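Local coordinates for uncharacterized protein conserved in bacteria (Cupriavidus necator, PDB 5DMH) that catalyses the ATP-dependent phosphorylation of 3-oxo-tetronate to 3-oxo-tetronate 4-phosphate, as a member of the four-carbon acid sugar kinase family, at residues 48-62 against 400-413. Residues are numbered along the deposited sequence; the frame is centred on the assembly and turned at random.
Sequences ANTLVRNGMRTVQTI and VQALGVRALRIGAQ
N49 ND2 donates to Q413 OE1 at 2.8 Å with an N-H...O angle of 156°; the acceptor lies in the N49 amide plane, while the two amide planes are turned 57° apart. With CG anti to the backbone N (chi1 179°), N49 reaches out from helix 41-53 to this oxygen. R53 bends at chi3, and Q413 OE1 sits 3.2 Å above the R53 guanidinium plane, offset toward its rim, an approach whose angle is too poor for a hydrogen bond from NE. Water joins N49 OD1 to G411 O and R53 NH1 to Q413 N, and Q413 NE2 is held by E152.

Strands 58-62 and 407-413 run antiparallel. L408 N bonds Q60 O at 2.8 Å, Q60 N returns a longer bond of 3.3 Å to L408 O, and I62 N reaches R406 O at 2.9 Å. Where the strands part, a water spans T58 O and I410 N.

I410 packs from strand 407-413 against helix 48-53: its CG1 meets A48 CB at 3.6 Å, and its CB lies near V52 CG2. At the other end, I62 CD1 touches V400 CG1 at 4.0 Å; the side chain of V400 lies about 11 Å from bound ADP. Backbone bonds thus set the strand register between the sugar-binding and nucleotide-binding domains, while the water-bridged N49, R53 and Q413 side chains tie the helix end to the strand.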
ATOM      1  N   ALA A  48      -3.601  -4.904   6.013  1.00 15.73           N
ATOM      2  CA  ALA A  48      -4.314  -5.069   7.252  1.00 19.10           C
ATOM      3  C   ALA A  48      -5.752  -5.534   6.978  1.00 20.66           C
ATOM      4  O   ALA A  48      -6.276  -6.362   7.692  1.00 18.63           O
ATOM      5  CB  ALA A  48      -4.294  -3.794   8.090  1.00 19.14           C
ATOM      6  N   ASN A  49      -6.371  -5.008   5.935  1.00 17.04           N
ATOM      7  CA  ASN A  49      -7.720  -5.452   5.570  1.00 21.08           C
ATOM      8  C   ASN A  49      -7.772  -6.965   5.322  1.00 20.32           C
ATOM      9  O   ASN A  49      -8.653  -7.662   5.822  1.00 20.64           O
ATOM     10  CB  ASN A  49      -8.175  -4.687   4.322  1.00 19.65           C
ATOM     11  CG  ASN A  49      -9.568  -5.094   3.840  1.00 20.07           C
ATOM     12  OD1 ASN A  49     -10.570  -4.963   4.551  1.00 21.07           O
ATOM     13  ND2 ASN A  49      -9.623  -5.603   2.618  1.00 20.37           N
ATOM     14  N   THR A  50      -6.836  -7.454   4.517  1.00 20.12           N
ATOM     15  CA  THR A  50      -6.743  -8.874   4.231  1.00 18.51           C
ATOM     16  C   THR A  50      -6.502  -9.699   5.478  1.00 17.79           C
ATOM     17  O   THR A  50      -7.131 -10.748   5.660  1.00 18.49           O
ATOM     18  CB  THR A  50      -5.662  -9.160   3.160  1.00 18.27           C
ATOM     19  OG1 THR A  50      -6.193  -8.755   1.889  1.00 21.72           O
ATOM     20  CG2 THR A  50      -5.340 -10.653   3.120  1.00 21.16           C
ATOM     21  N   LEU A  51      -5.628  -9.228   6.362  1.00 18.91           N
ATOM     22  CA  LEU A  51      -5.399  -9.948   7.611  1.00 21.71           C
ATOM     23  C   LEU A  51      -6.637  -9.978   8.518  1.00 24.34           C
ATOM     24  O   LEU A  51      -6.987 -11.032   9.051  1.00 22.77           O
ATOM     25  CB  LEU A  51      -4.206  -9.349   8.350  1.00 18.66           C
ATOM     26  CG  LEU A  51      -2.882  -9.589   7.638  1.00 21.86           C
ATOM     27  CD1 LEU A  51      -1.809  -8.726   8.293  1.00 22.44           C
ATOM     28  CD2 LEU A  51      -2.509 -11.047   7.669  1.00 18.31           C
ATOM     29  N   VAL A  52      -7.312  -8.834   8.681  1.00 19.47           N
ATOM     30  CA  VAL A  52      -8.510  -8.785   9.508  1.00 20.47           C
ATOM     31  C   VAL A  52      -9.592  -9.691   8.942  1.00 20.89           C
ATOM     32  O   VAL A  52     -10.236 -10.432   9.670  1.00 21.94           O
ATOM     33  CB  VAL A  52      -9.037  -7.338   9.629  1.00 23.21           C
ATOM     34  CG1 VAL A  52     -10.451  -7.309  10.206  1.00 27.38           C
ATOM     35  CG2 VAL A  52      -8.055  -6.504  10.453  1.00 23.28           C
ATOM     36  N   ARG A  53      -9.772  -9.642   7.627  1.00 21.54           N
ATOM     37  CA  ARG A  53     -10.816 -10.431   6.983  1.00 26.10           C
ATOM     38  C   ARG A  53     -10.551 -11.920   7.061  1.00 25.70           C
ATOM     39  O   ARG A  53     -11.472 -12.719   6.880  1.00 25.42           O
ATOM     40  CB  ARG A  53     -10.993 -10.010   5.528  1.00 23.86           C
ATOM     41  CG  ARG A  53     -11.815  -8.709   5.382  1.00 30.79           C
ATOM     42  CD  ARG A  53     -11.579  -8.058   4.045  1.00 29.31           C
ATOM     43  NE  ARG A  53     -12.117  -8.797   2.889  1.00 28.01           N
ATOM     44  CZ  ARG A  53     -13.383  -8.747   2.466  1.00 27.82           C
ATOM     45  NH1 ARG A  53     -14.312  -8.056   3.112  1.00 27.96           N
ATOM     46  NH2 ARG A  53     -13.727  -9.410   1.380  1.00 31.05           N
ATOM     47  N   ASN A  54      -9.299 -12.295   7.321  1.00 22.31           N
ATOM     48  CA  ASN A  54      -8.941 -13.699   7.436  1.00 27.57           C
ATOM     49  C   ASN A  54      -8.608 -14.117   8.858  1.00 26.92           C
ATOM     50  O   ASN A  54      -8.030 -15.173   9.071  1.00 24.33           O
ATOM     51  CB  ASN A  54      -7.805 -14.069   6.479  1.00 26.02           C
ATOM     52  CG  ASN A  54      -8.283 -14.181   5.054  1.00 26.90           C
ATOM     53  OD1 ASN A  54      -8.699 -15.262   4.596  1.00 25.42           O
ATOM     54  ND2 ASN A  54      -8.252 -13.064   4.347  1.00 25.41           N
ATOM     55  N   GLY A  55      -9.014 -13.293   9.824  1.00 22.66           N
ATOM     56  CA  GLY A  55      -9.100 -13.722  11.202  1.00 23.87           C
ATOM     57  C   GLY A  55      -7.962 -13.294  12.108  1.00 29.22           C
ATOM     58  O   GLY A  55      -7.787 -13.906  13.153  1.00 24.94           O
HETATM   59  N   MSE A  56      -7.181 -12.276  11.735  1.00 26.71           N
HETATM   60  CA  MSE A  56      -6.140 -11.781  12.651  1.00 24.39           C
HETATM   61  C   MSE A  56      -6.440 -10.349  13.085  1.00 22.85           C
HETATM   62  O   MSE A  56      -6.594  -9.477  12.248  1.00 21.92           O
HETATM   63  CB  MSE A  56      -4.750 -11.843  12.021  1.00 22.03           C
HETATM   64  CG  MSE A  56      -4.154 -13.228  11.940  1.00 22.43           C
HETATM   65 SE   MSE A  56      -2.307 -13.152  11.205  1.00 37.67          SE
HETATM   66  CE  MSE A  56      -1.312 -13.290  12.887  1.00 23.00           C
ATOM     67  N   ARG A  57      -6.601 -10.135  14.390  1.00 24.73           N
ATOM     68  CA  ARG A  57      -6.763  -8.782  14.900  1.00 24.05           C
ATOM     69  C   ARG A  57      -5.495  -8.021  14.519  1.00 25.04           C
ATOM     70  O   ARG A  57      -4.391  -8.483  14.769  1.00 28.69           O
ATOM     71  CB  ARG A  57      -6.959  -8.781  16.405  1.00 25.60           C
ATOM     72  CG  ARG A  57      -8.295  -9.345  16.806  1.00 31.83           C
ATOM     73  CD  ARG A  57      -8.462  -9.444  18.295  1.00 44.50           C
ATOM     74  NE  ARG A  57      -9.812  -9.893  18.610  1.00 53.48           N
ATOM     75  CZ  ARG A  57     -10.220 -10.266  19.817  1.00 56.92           C
ATOM     76  NH1 ARG A  57      -9.380 -10.252  20.841  1.00 57.61           N
ATOM     77  NH2 ARG A  57     -11.471 -10.661  19.992  1.00 60.34           N
ATOM     78  N   THR A  58      -5.664  -6.870  13.880  1.00 23.82           N
ATOM     79  CA  THR A  58      -4.534  -6.144  13.330  1.00 23.78           C
ATOM     80  C   THR A  58      -4.552  -4.694  13.739  1.00 26.49           C
ATOM     81  O   THR A  58      -5.604  -4.080  13.753  1.00 24.00           O
ATOM     82  CB  THR A  58      -4.536  -6.237  11.802  1.00 24.10           C
ATOM     83  OG1 THR A  58      -4.439  -7.607  11.406  1.00 22.00           O
ATOM     84  CG2 THR A  58      -3.357  -5.469  11.182  1.00 24.35           C
ATOM     85  N   VAL A  59      -3.382  -4.165  14.100  1.00 24.63           N
ATOM     86  CA  VAL A  59      -3.215  -2.734  14.319  1.00 29.17           C
ATOM     87  C   VAL A  59      -2.193  -2.172  13.327  1.00 23.72           C
ATOM     88  O   VAL A  59      -1.130  -2.756  13.107  1.00 24.21           O
ATOM     89  CB  VAL A  59      -2.779  -2.426  15.766  1.00 27.39           C
ATOM     90  CG1 VAL A  59      -2.316  -0.966  15.893  1.00 32.17           C
ATOM     91  CG2 VAL A  59      -3.925  -2.723  16.744  1.00 27.12           C
ATOM     92  N   GLN A  60      -2.550  -1.063  12.686  1.00 20.45           N
ATOM     93  CA  GLN A  60      -1.638  -0.378  11.779  1.00 18.15           C
ATOM     94  C   GLN A  60      -1.040   0.814  12.511  1.00 19.46           C
ATOM     95  O   GLN A  60      -1.772   1.624  13.081  1.00 21.65           O
ATOM     96  CB  GLN A  60      -2.358   0.107  10.520  1.00 19.20           C
ATOM     97  CG  GLN A  60      -1.511   1.027   9.683  1.00 20.13           C
ATOM     98  CD  GLN A  60      -2.092   1.249   8.318  1.00 24.43           C
ATOM     99  OE1 GLN A  60      -2.846   0.414   7.817  1.00 25.02           O
ATOM    100  NE2 GLN A  60      -1.746   2.368   7.697  1.00 26.35           N
ATOM    101  N   THR A  61       0.288   0.907  12.514  1.00 19.25           N
ATOM    102  CA  THR A  61       0.966   2.040  13.113  1.00 18.60           C
ATOM    103  C   THR A  61       1.543   2.902  12.011  1.00 19.90           C
ATOM    104  O   THR A  61       1.898   2.412  10.947  1.00 20.76           O
ATOM    105  CB  THR A  61       2.115   1.606  14.064  1.00 19.24           C
ATOM    106  OG1 THR A  61       3.139   0.946  13.315  1.00 22.22           O
ATOM    107  CG2 THR A  61       1.597   0.706  15.169  1.00 25.84           C
ATOM    108  N   ILE A  62       1.601   4.200  12.257  1.00 20.08           N
ATOM    109  CA  ILE A  62       2.198   5.118  11.320  1.00 18.26           C
ATOM    110  C   ILE A  62       3.625   5.275  11.789  1.00 18.51           C
ATOM    111  O   ILE A  62       3.881   5.899  12.808  1.00 18.41           O
ATOM    112  CB  ILE A  62       1.452   6.473  11.297  1.00 20.94           C
ATOM    113  CG1 ILE A  62      -0.014   6.266  10.971  1.00 17.42           C
ATOM    114  CG2 ILE A  62       2.072   7.390  10.269  1.00 19.15           C
ATOM    115  CD1 ILE A  62      -0.263   5.472   9.681  1.00 20.16           C
ATOM    116  N   VAL A 400      -1.388  11.723   5.754  1.00 15.98           N
ATOM    117  CA  VAL A 400      -1.562  11.136   7.054  1.00 16.68           C
ATOM    118  C   VAL A 400      -0.461  11.591   8.006  1.00 17.78           C
ATOM    119  O   VAL A 400      -0.702  11.824   9.204  1.00 17.81           O
ATOM    120  CB  VAL A 400      -1.636   9.604   6.932  1.00 15.53           C
ATOM    121  CG1 VAL A 400      -1.637   8.933   8.292  1.00 19.59           C
ATOM    122  CG2 VAL A 400      -2.882   9.222   6.155  1.00 16.30           C
ATOM    123  N   GLN A 401       0.746  11.771   7.483  1.00 18.38           N
ATOM    124  CA  GLN A 401       1.804  12.324   8.313  1.00 20.04           C
ATOM    125  C   GLN A 401       1.468  13.775   8.710  1.00 19.63           C
ATOM    126  O   GLN A 401       1.723  14.171   9.860  1.00 18.84           O
ATOM    127  CB  GLN A 401       3.160  12.210   7.612  1.00 21.05           C
ATOM    128  CG  GLN A 401       3.728  10.766   7.648  1.00 21.10           C
ATOM    129  CD  GLN A 401       5.059  10.593   6.888  1.00 27.91           C
ATOM    130  OE1 GLN A 401       5.334  11.290   5.917  1.00 29.43           O
ATOM    131  NE2 GLN A 401       5.884   9.668   7.351  1.00 39.31           N
ATOM    132  N   ALA A 402       0.908  14.561   7.800  1.00 21.87           N
ATOM    133  CA  ALA A 402       0.586  15.969   8.104  1.00 23.24           C
ATOM    134  C   ALA A 402      -0.545  16.054   9.133  1.00 20.35           C
ATOM    135  O   ALA A 402      -0.616  17.007   9.924  1.00 21.85           O
ATOM    136  CB  ALA A 402       0.212  16.720   6.832  1.00 20.41           C
ATOM    137  N   LEU A 403      -1.445  15.071   9.105  1.00 19.36           N
ATOM    138  CA  LEU A 403      -2.512  14.961  10.108  1.00 20.39           C
ATOM    139  C   LEU A 403      -2.052  14.498  11.484  1.00 20.05           C
ATOM    140  O   LEU A 403      -2.816  14.571  12.458  1.00 28.15           O
ATOM    141  CB  LEU A 403      -3.595  14.001   9.628  1.00 21.09           C
ATOM    142  CG  LEU A 403      -4.446  14.427   8.436  1.00 22.12           C
ATOM    143  CD1 LEU A 403      -5.286  13.261   7.967  1.00 20.73           C
ATOM    144  CD2 LEU A 403      -5.326  15.622   8.781  1.00 22.92           C
ATOM    145  N   GLY A 404      -0.828  14.001  11.597  1.00 24.16           N
ATOM    146  CA  GLY A 404      -0.307  13.581  12.881  1.00 25.13           C
ATOM    147  C   GLY A 404      -0.873  12.268  13.409  1.00 23.54           C
ATOM    148  O   GLY A 404      -0.782  11.992  14.594  1.00 25.39           O
ATOM    149  N   VAL A 405      -1.417  11.445  12.518  1.00 21.09           N
ATOM    150  CA  VAL A 405      -2.022  10.177  12.899  1.00 23.07           C
ATOM    151  C   VAL A 405      -0.937   9.223  13.390  1.00 21.45           C
ATOM    152  O   VAL A 405       0.086   9.083  12.736  1.00 19.81           O
ATOM    153  CB  VAL A 405      -2.748   9.563  11.703  1.00 22.80           C
ATOM    154  CG1 VAL A 405      -3.279   8.189  12.024  1.00 21.95           C
ATOM    155  CG2 VAL A 405      -3.885  10.494  11.262  1.00 24.08           C
ATOM    156  N   ARG A 406      -1.179   8.560  14.512  1.00 20.19           N
ATOM    157  CA  ARG A 406      -0.207   7.616  15.056  1.00 21.97           C
ATOM    158  C   ARG A 406      -0.520   6.148  14.739  1.00 25.13           C
ATOM    159  O   ARG A 406       0.389   5.317  14.659  1.00 26.06           O
ATOM    160  CB  ARG A 406      -0.064   7.817  16.574  1.00 27.11           C
ATOM    161  CG  ARG A 406       0.608   9.143  16.937  1.00 38.38           C
ATOM    162  CD  ARG A 406       0.465   9.484  18.421  1.00 49.86           C
ATOM    163  NE  ARG A 406       0.889  10.859  18.693  1.00 61.01           N
ATOM    164  CZ  ARG A 406       0.887  11.431  19.894  1.00 66.26           C
ATOM    165  NH1 ARG A 406       0.486  10.756  20.966  1.00 67.57           N
ATOM    166  NH2 ARG A 406       1.288  12.689  20.023  1.00 69.95           N
ATOM    167  N   ALA A 407      -1.800   5.833  14.565  1.00 19.94           N
ATOM    168  CA  ALA A 407      -2.208   4.446  14.347  1.00 23.93           C
ATOM    169  C   ALA A 407      -3.638   4.435  13.838  1.00 24.52           C
ATOM    170  O   ALA A 407      -4.360   5.412  14.009  1.00 21.72           O
ATOM    171  CB  ALA A 407      -2.080   3.642  15.630  1.00 26.42           C
ATOM    172  N   LEU A 408      -4.022   3.340  13.192  1.00 19.38           N
ATOM    173  CA  LEU A 408      -5.340   3.189  12.595  1.00 23.35           C
ATOM    174  C   LEU A 408      -5.927   1.839  13.006  1.00 24.56           C
ATOM    175  O   LEU A 408      -5.209   0.821  13.102  1.00 21.97           O
ATOM    176  CB  LEU A 408      -5.264   3.256  11.072  1.00 22.77           C
ATOM    177  CG  LEU A 408      -4.881   4.603  10.464  1.00 20.59           C
ATOM    178  CD1 LEU A 408      -4.693   4.506   8.969  1.00 22.53           C
ATOM    179  CD2 LEU A 408      -5.927   5.629  10.827  1.00 22.28           C
ATOM    180  N   ARG A 409      -7.240   1.860  13.239  1.00 25.58           N
ATOM    181  CA  ARG A 409      -8.047   0.660  13.399  1.00 26.08           C
ATOM    182  C   ARG A 409      -8.715   0.355  12.056  1.00 23.67           C
ATOM    183  O   ARG A 409      -9.209   1.250  11.393  1.00 24.50           O
ATOM    184  CB  ARG A 409      -9.128   0.878  14.468  1.00 27.64           C
ATOM    185  CG  ARG A 409      -9.991  -0.350  14.649  1.00 40.39           C
ATOM    186  CD  ARG A 409     -10.429  -0.523  16.082  1.00 47.93           C
ATOM    187  NE  ARG A 409     -11.540   0.354  16.417  1.00 50.86           N
ATOM    188  CZ  ARG A 409     -12.807  -0.040  16.559  1.00 59.95           C
ATOM    189  NH1 ARG A 409     -13.156  -1.309  16.388  1.00 63.03           N
ATOM    190  NH2 ARG A 409     -13.740   0.848  16.879  1.00 52.54           N
ATOM    191  N   ILE A 410      -8.736  -0.913  11.670  1.00 21.28           N
ATOM    192  CA  ILE A 410      -9.238  -1.319  10.363  1.00 20.57           C
ATOM    193  C   ILE A 410     -10.716  -1.689  10.415  1.00 21.14           C
ATOM    194  O   ILE A 410     -11.123  -2.546  11.193  1.00 22.04           O
ATOM    195  CB  ILE A 410      -8.405  -2.519   9.840  1.00 26.81           C
ATOM    196  CG1 ILE A 410      -6.900  -2.235  10.016  1.00 27.37           C
ATOM    197  CG2 ILE A 410      -8.727  -2.829   8.397  1.00 26.71           C
ATOM    198  CD1 ILE A 410      -6.391  -0.957   9.313  1.00 26.25           C
ATOM    199  N   GLY A 411     -11.523  -1.020   9.608  1.00 24.90           N
ATOM    200  CA  GLY A 411     -12.940  -1.315   9.542  1.00 23.23           C
ATOM    201  C   GLY A 411     -13.234  -2.167   8.320  1.00 28.05           C
ATOM    202  O   GLY A 411     -12.389  -2.966   7.892  1.00 24.81           O
ATOM    203  N   ALA A 412     -14.406  -1.951   7.732  1.00 24.35           N
ATOM    204  CA  ALA A 412     -14.904  -2.799   6.664  1.00 26.51           C
ATOM    205  C   ALA A 412     -14.341  -2.422   5.313  1.00 22.59           C
ATOM    206  O   ALA A 412     -14.033  -1.258   5.060  1.00 20.33           O
ATOM    207  CB  ALA A 412     -16.433  -2.761   6.622  1.00 26.79           C
ATOM    208  N   GLN A 413     -14.223  -3.422   4.435  1.00 23.04           N
ATOM    209  CA  GLN A 413     -13.745  -3.188   3.078  1.00 21.95           C
ATOM    210  C   GLN A 413     -14.748  -2.318   2.323  1.00 20.30           C
ATOM    211  O   GLN A 413     -15.940  -2.600   2.322  1.00 24.27           O
ATOM    212  CB  GLN A 413     -13.562  -4.528   2.345  1.00 17.55           C
ATOM    213  CG  GLN A 413     -13.074  -4.380   0.904  1.00 17.15           C
ATOM    214  CD  GLN A 413     -12.607  -5.693   0.318  1.00 21.36           C
ATOM    215  OE1 GLN A 413     -11.723  -6.364   0.876  1.00 22.95           O
ATOM    216  NE2 GLN A 413     -13.203  -6.085  -0.799  1.00 22.63           N
TER
HETATM  217  O   HOH W   1     -11.433  -5.297   6.906  1.00 30.71           O
HETATM  218  O   HOH W   2     -14.511  -6.254   5.316  1.00 32.28           O
HETATM  219  O   HOH W   3     -11.282  -9.515  -0.034  1.00 37.28           O
HETATM  220  O   HOH W   4      -7.904  -2.833  13.726  1.00 33.22           O
HETATM  221  O   HOH W   5       3.123   5.774  15.446  1.00 25.36           O